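Local coordinates for protein malonate decarboxylase subunit alpha (Acinetobacter baumannii ATCC 17978, PDB 6MPR) that probably acts as the acyl-carrier-protein transferase subunit of malonate decarboxylase, exchanging acetate for malonate on the carrier protein before decarboxylation, at residues A139-T142 and S148-V151; H141-L146 and S348-C353. All coordinates share one frame; numbering follows the deposited sequence. Where two conformers were deposited one is given.

In the fold
Both contacts grow out of the same piece of chain, the end of strand 136-140 and helix 143-149 that follows it, and their centres lie about 10 Å apart. Strand 136-140 is an outermost strand, within this chain, of the parallel eight-stranded sheet. Contact 1 is local: it ties the residues leaving that strand to the far end of the helix. Contact 2 reaches some 200 residues onward, where the start of the same helix meets helix 350-359, which leads into strand 363-366 of the second, mixed sheet. The shared helix thus links the end of the first sheet to a helix preceding a strand of the second, and both contacts touch the second subunit, at the dimer interface.

Contact 1: residues A139-T142 and S148-V151; sequences AIHT and SRLV
His-141 and Arg-149 join the chain leaving strand 136-140 to the far end of helix 143-149, a side-chain bond across a strand-loop-helix unit. Going along the strand, Ala-139 turns its methyl toward Arg-149 without reaching it, while its backbone N is held by Asp-115 on strand 111-116. His-141 then makes the link. Its CG lies beside the backbone N (chi1 -55°), which swings the ring toward the helix, and NE2 accepts a hydrogen bond from Arg-149 NH1 at 2.9 Å, with an N-H...acceptor angle of 160°. NH1 arrives at the ring edge in the imidazole plane, and NE2 likewise sits in the guanidinium plane; the two flat groups are only 28° apart. The arginine chain bends at chi3, turning the guanidinium so that NH1 faces NE2, while Arg-149 CD lies 3.4 Å from His-141 NE2. Past the histidine, Thr-142 takes the N-cap position of the helix. Nearby, the ring of His-403 of the second subunit meets the His-141 ring, and Asp-153 forms a salt bridge with Arg-149 NH2. Since ND1 of His-141 bonds to the carbonyl O of Phe-116, both ring nitrogens are engaged; ND1 donating and NE2 accepting is consistent with a neutral imidazole protonated on ND1, its rotation fixed from two sides.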
loop_
_atom_site.group_PDB
_atom_site.type_symbol
_atom_site.label_atom_id
_atom_site.label_comp_id
_atom_site.label_asym_id
_atom_site.label_seq_id
_atom_site.Cartn_x
_atom_site.Cartn_y
_atom_site.Cartn_z
ATOM N N ALA A 139 -5.265 -4.490 18.128
ATOM C CA ALA A 139 -4.721 -3.171 17.846
ATOM C C ALA A 139 -5.699 -2.432 16.957
ATOM O O ALA A 139 -6.547 -3.041 16.290
ATOM C CB ALA A 139 -3.347 -3.244 17.167
ATOM N N ILE A 140 -5.564 -1.113 16.953
ATOM C CA ILE A 140 -6.264 -0.247 16.013
ATOM C C ILE A 140 -5.329 0.057 14.851
ATOM O O ILE A 140 -4.168 0.416 15.063
ATOM C CB ILE A 140 -6.725 1.054 16.687
ATOM C CG1 ILE A 140 -7.315 0.759 18.071
ATOM C CG2 ILE A 140 -7.726 1.760 15.791
ATOM C CD1 ILE A 140 -7.603 2.007 18.867
ATOM N N HIS A 141 -5.834 -0.083 13.629
ATOM C CA HIS A 141 -5.044 -0.035 12.406
ATOM C C HIS A 141 -5.534 1.086 11.500
ATOM O O HIS A 141 -6.643 1.584 11.657
ATOM C CB HIS A 141 -5.170 -1.355 11.597
ATOM C CG HIS A 141 -4.826 -2.600 12.358
ATOM N ND1 HIS A 141 -5.559 -3.062 13.433
ATOM C CD2 HIS A 141 -3.836 -3.505 12.166
ATOM C CE1 HIS A 141 -5.024 -4.184 13.879
ATOM N NE2 HIS A 141 -3.987 -4.483 13.115
ATOM N N THR A 142 -4.729 1.442 10.505
ATOM C CA THR A 142 -5.304 2.107 9.338
ATOM C C THR A 142 -5.728 1.021 8.339
ATOM O O THR A 142 -5.278 -0.113 8.422
ATOM C CB THR A 142 -4.324 3.134 8.730
ATOM O OG1 THR A 142 -4.978 3.918 7.709
ATOM C CG2 THR A 142 -3.068 2.489 8.163
ATOM N N SER A 148 -3.245 -5.760 5.115
ATOM C CA SER A 148 -1.945 -6.382 4.893
ATOM C C SER A 148 -1.674 -7.504 5.885
ATOM O O SER A 148 -0.958 -8.448 5.551
ATOM C CB SER A 148 -0.838 -5.331 4.971
ATOM O OG SER A 148 -0.529 -5.028 6.321
ATOM N N ARG A 149 -2.228 -7.417 7.094
ATOM C CA ARG A 149 -2.007 -8.466 8.080
ATOM C C ARG A 149 -2.726 -9.753 7.727
ATOM O O ARG A 149 -2.379 -10.806 8.280
ATOM C CB ARG A 149 -2.448 -7.977 9.460
ATOM C CG ARG A 149 -1.591 -6.827 9.954
ATOM C CD ARG A 149 -1.866 -6.516 11.405
ATOM N NE ARG A 149 -1.363 -7.568 12.285
ATOM C CZ ARG A 149 -1.601 -7.618 13.594
ATOM N NH1 ARG A 149 -2.376 -6.712 14.171
ATOM N NH2 ARG A 149 -1.094 -8.599 14.326
ATOM N N LEU A 150 -3.700 -9.696 6.809
ATOM C CA LEU A 150 -4.445 -10.881 6.396
ATOM C C LEU A 150 -3.598 -11.912 5.648
ATOM O O LEU A 150 -4.080 -13.033 5.443
ATOM C CB LEU A 150 -5.642 -10.471 5.520
ATOM C CG LEU A 150 -6.629 -9.471 6.133
ATOM C CD1 LEU A 150 -7.746 -9.183 5.129
ATOM C CD2 LEU A 150 -7.209 -9.978 7.441
ATOM N N VAL A 151 -2.383 -11.578 5.207
ATOM C CA VAL A 151 -1.502 -12.581 4.602
ATOM C C VAL A 151 -0.272 -12.840 5.464
ATOM O O VAL A 151 0.662 -13.520 5.019
ATOM C CB VAL A 151 -1.109 -12.221 3.154
ATOM C CG1 VAL A 151 -2.379 -12.140 2.256
ATOM C CG2 VAL A 151 -0.286 -10.935 3.098
#

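Contact 2: residues H141-L146 and S348-C353; sequences HTYIEL and SNRMMC
Tyr-143 and Ile-144 on the first turn of helix 143-149 pack against Arg-350 and Met-351 on the first turn of helix 350-359, a buried helix-helix contact between the N-terminal ends of both. The aromatic part is a CH-pi contact. Arg-350 CD lies over one face of the Tyr-143 ring, 4.2 Å from its centroid and offset toward the rim, nearest to CD2 at 3.8 Å. The chain reaches there with CG anti to the backbone N (chi1 175°), then bends at chi3. The guanidinium carbon CZ stands 5.5 Å from the ring centroid, so any cation-pi attraction is weak; the guanidinium's stronger partners are Glu-179 and Asp-180, in salt bridges with NH1. The apolar part is Ile-144, which lays CG2 against the opposing backbone, 3.9 Å from Met-351 CA, close to where Met-351 of the second subunit packs on its counterpart. No hydrogen bond crosses between the two segments; each helix start has its own. Glu-145 OE2 accepts from Thr-142 N, the Glu half of a capping box lacking its reciprocal bond. At the other helix Asn-349 is the N-cap, and its OD1 takes Met-352 N at 3.0 Å, the donor lying above the carbonyl plane.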
loop_
_atom_site.group_PDB
_atom_site.type_symbol
_atom_site.label_atom_id
_atom_site.label_comp_id
_atom_site.label_asym_id
_atom_site.label_seq_id
_atom_site.Cartn_x
_atom_site.Cartn_y
_atom_site.Cartn_z
ATOM N N HIS A 141 -5.834 -0.083 13.629
ATOM C CA HIS A 141 -5.044 -0.035 12.406
ATOM C C HIS A 141 -5.534 1.086 11.500
ATOM O O HIS A 141 -6.643 1.584 11.657
ATOM C CB HIS A 141 -5.170 -1.355 11.597
ATOM C CG HIS A 141 -4.826 -2.600 12.358
ATOM N ND1 HIS A 141 -5.559 -3.062 13.433
ATOM C CD2 HIS A 141 -3.836 -3.505 12.166
ATOM C CE1 HIS A 141 -5.024 -4.184 13.879
ATOM N NE2 HIS A 141 -3.987 -4.483 13.115
ATOM N N THR A 142 -4.729 1.442 10.505
ATOM C CA THR A 142 -5.304 2.107 9.338
ATOM C C THR A 142 -5.728 1.021 8.339
ATOM O O THR A 142 -5.278 -0.113 8.422
ATOM C CB THR A 142 -4.324 3.134 8.730
ATOM O OG1 THR A 142 -4.978 3.918 7.709
ATOM C CG2 THR A 142 -3.068 2.489 8.163
ATOM N N TYR A 143 -6.658 1.357 7.439
ATOM C CA TYR A 143 -7.333 0.328 6.638
ATOM C C TYR A 143 -6.358 -0.621 5.943
ATOM O O TYR A 143 -6.425 -1.842 6.121
ATOM C CB TYR A 143 -8.232 0.956 5.569
ATOM C CG TYR A 143 -9.476 1.643 6.077
ATOM C CD1 TYR A 143 -10.310 1.037 7.013
ATOM C CD2 TYR A 143 -9.817 2.906 5.601
ATOM C CE1 TYR A 143 -11.446 1.680 7.466
ATOM C CE2 TYR A 143 -10.946 3.550 6.050
ATOM C CZ TYR A 143 -11.758 2.935 6.964
ATOM O OH TYR A 143 -12.884 3.577 7.409
ATOM N N ILE A 144 -5.473 -0.084 5.099
ATOM C CA ILE A 144 -4.663 -1.003 4.308
ATOM C C ILE A 144 -3.596 -1.688 5.146
ATOM O O ILE A 144 -3.087 -2.732 4.735
ATOM C CB ILE A 144 -4.018 -0.331 3.082
ATOM C CG1 ILE A 144 -3.063 0.786 3.499
ATOM C CG2 ILE A 144 -5.110 0.147 2.120
ATOM C CD1 ILE A 144 -2.289 1.359 2.333
ATOM N N GLU A 145 -3.252 -1.138 6.317
ATOM C CA GLU A 145 -2.447 -1.890 7.282
ATOM C C GLU A 145 -3.185 -3.137 7.757
ATOM O O GLU A 145 -2.605 -4.232 7.833
ATOM C CB GLU A 145 -2.084 -0.976 8.462
ATOM C CG GLU A 145 -1.309 -1.619 9.601
ATOM C CD GLU A 145 -1.227 -0.688 10.815
ATOM O OE1 GLU A 145 -0.432 -0.969 11.738
ATOM O OE2 GLU A 145 -1.991 0.308 10.858
ATOM N N LEU A 146 -4.472 -2.996 8.076
ATOM C CA LEU A 146 -5.243 -4.157 8.502
ATOM C C LEU A 146 -5.352 -5.173 7.365
ATOM O O LEU A 146 -5.178 -6.376 7.591
ATOM C CB LEU A 146 -6.630 -3.719 9.004
ATOM C CG LEU A 146 -7.545 -4.815 9.567
ATOM C CD1 LEU A 146 -6.941 -5.427 10.813
ATOM C CD2 LEU A 146 -8.930 -4.274 9.889
ATOM N N SER A 348 -15.168 1.051 -7.391
ATOM C CA SER A 348 -14.331 1.497 -6.294
ATOM C C SER A 348 -13.365 0.384 -5.913
ATOM O O SER A 348 -13.526 -0.780 -6.290
ATOM C CB SER A 348 -15.177 1.876 -5.089
ATOM O OG SER A 348 -16.054 0.821 -4.766
ATOM N N ASN A 349 -12.335 0.762 -5.166
ATOM C CA ASN A 349 -11.363 -0.214 -4.704
ATOM C C ASN A 349 -10.623 0.466 -3.553
ATOM O O ASN A 349 -9.712 1.253 -3.799
ATOM C CB ASN A 349 -10.429 -0.615 -5.841
ATOM C CG ASN A 349 -9.446 -1.700 -5.456
ATOM O OD1 ASN A 349 -9.002 -1.779 -4.308
ATOM N ND2 ASN A 349 -9.081 -2.540 -6.432
ATOM N N ARG A 350 -11.035 0.174 -2.313
ATOM C CA ARG A 350 -10.487 0.936 -1.187
ATOM C C ARG A 350 -8.996 0.673 -1.013
ATOM O O ARG A 350 -8.226 1.606 -0.736
ATOM C CB ARG A 350 -11.258 0.642 0.112
ATOM C CG ARG A 350 -10.628 1.325 1.356
ATOM C CD ARG A 350 -11.615 1.470 2.522
ATOM N NE ARG A 350 -12.529 2.592 2.302
ATOM C CZ ARG A 350 -13.830 2.480 2.050
ATOM N NH1 ARG A 350 -14.405 1.289 2.011
ATOM N NH2 ARG A 350 -14.573 3.566 1.845
ATOM N N MET A 351 -8.551 -0.571 -1.199
ATOM C CA MET A 351 -7.120 -0.850 -1.080
ATOM C C MET A 351 -6.317 -0.062 -2.110
ATOM O O MET A 351 -5.299 0.568 -1.776
ATOM C CB MET A 351 -6.836 -2.344 -1.222
ATOM C CG MET A 351 -5.332 -2.621 -1.253
ATOM S SD MET A 351 -4.802 -4.130 -0.451
ATOM C CE MET A 351 -4.968 -5.337 -1.749
ATOM N N MET A 352 -6.755 -0.079 -3.373
ATOM C CA MET A 352 -5.997 0.610 -4.418
ATOM C C MET A 352 -6.024 2.119 -4.223
ATOM O O MET A 352 -5.006 2.804 -4.423
ATOM C CB MET A 352 -6.540 0.216 -5.792
ATOM C CG MET A 352 -5.829 0.834 -6.993
ATOM S SD MET A 352 -6.597 0.196 -8.508
ATOM C CE MET A 352 -5.922 -1.465 -8.529
ATOM N N CYS A 353 -7.172 2.644 -3.805
ATOM C CA CYS A 353 -7.304 4.079 -3.621
ATOM C C CYS A 353 -6.492 4.553 -2.421
ATOM O O CYS A 353 -5.836 5.592 -2.486
ATOM C CB CYS A 353 -8.781 4.426 -3.455
ATOM S SG CYS A 353 -9.177 6.130 -3.768
#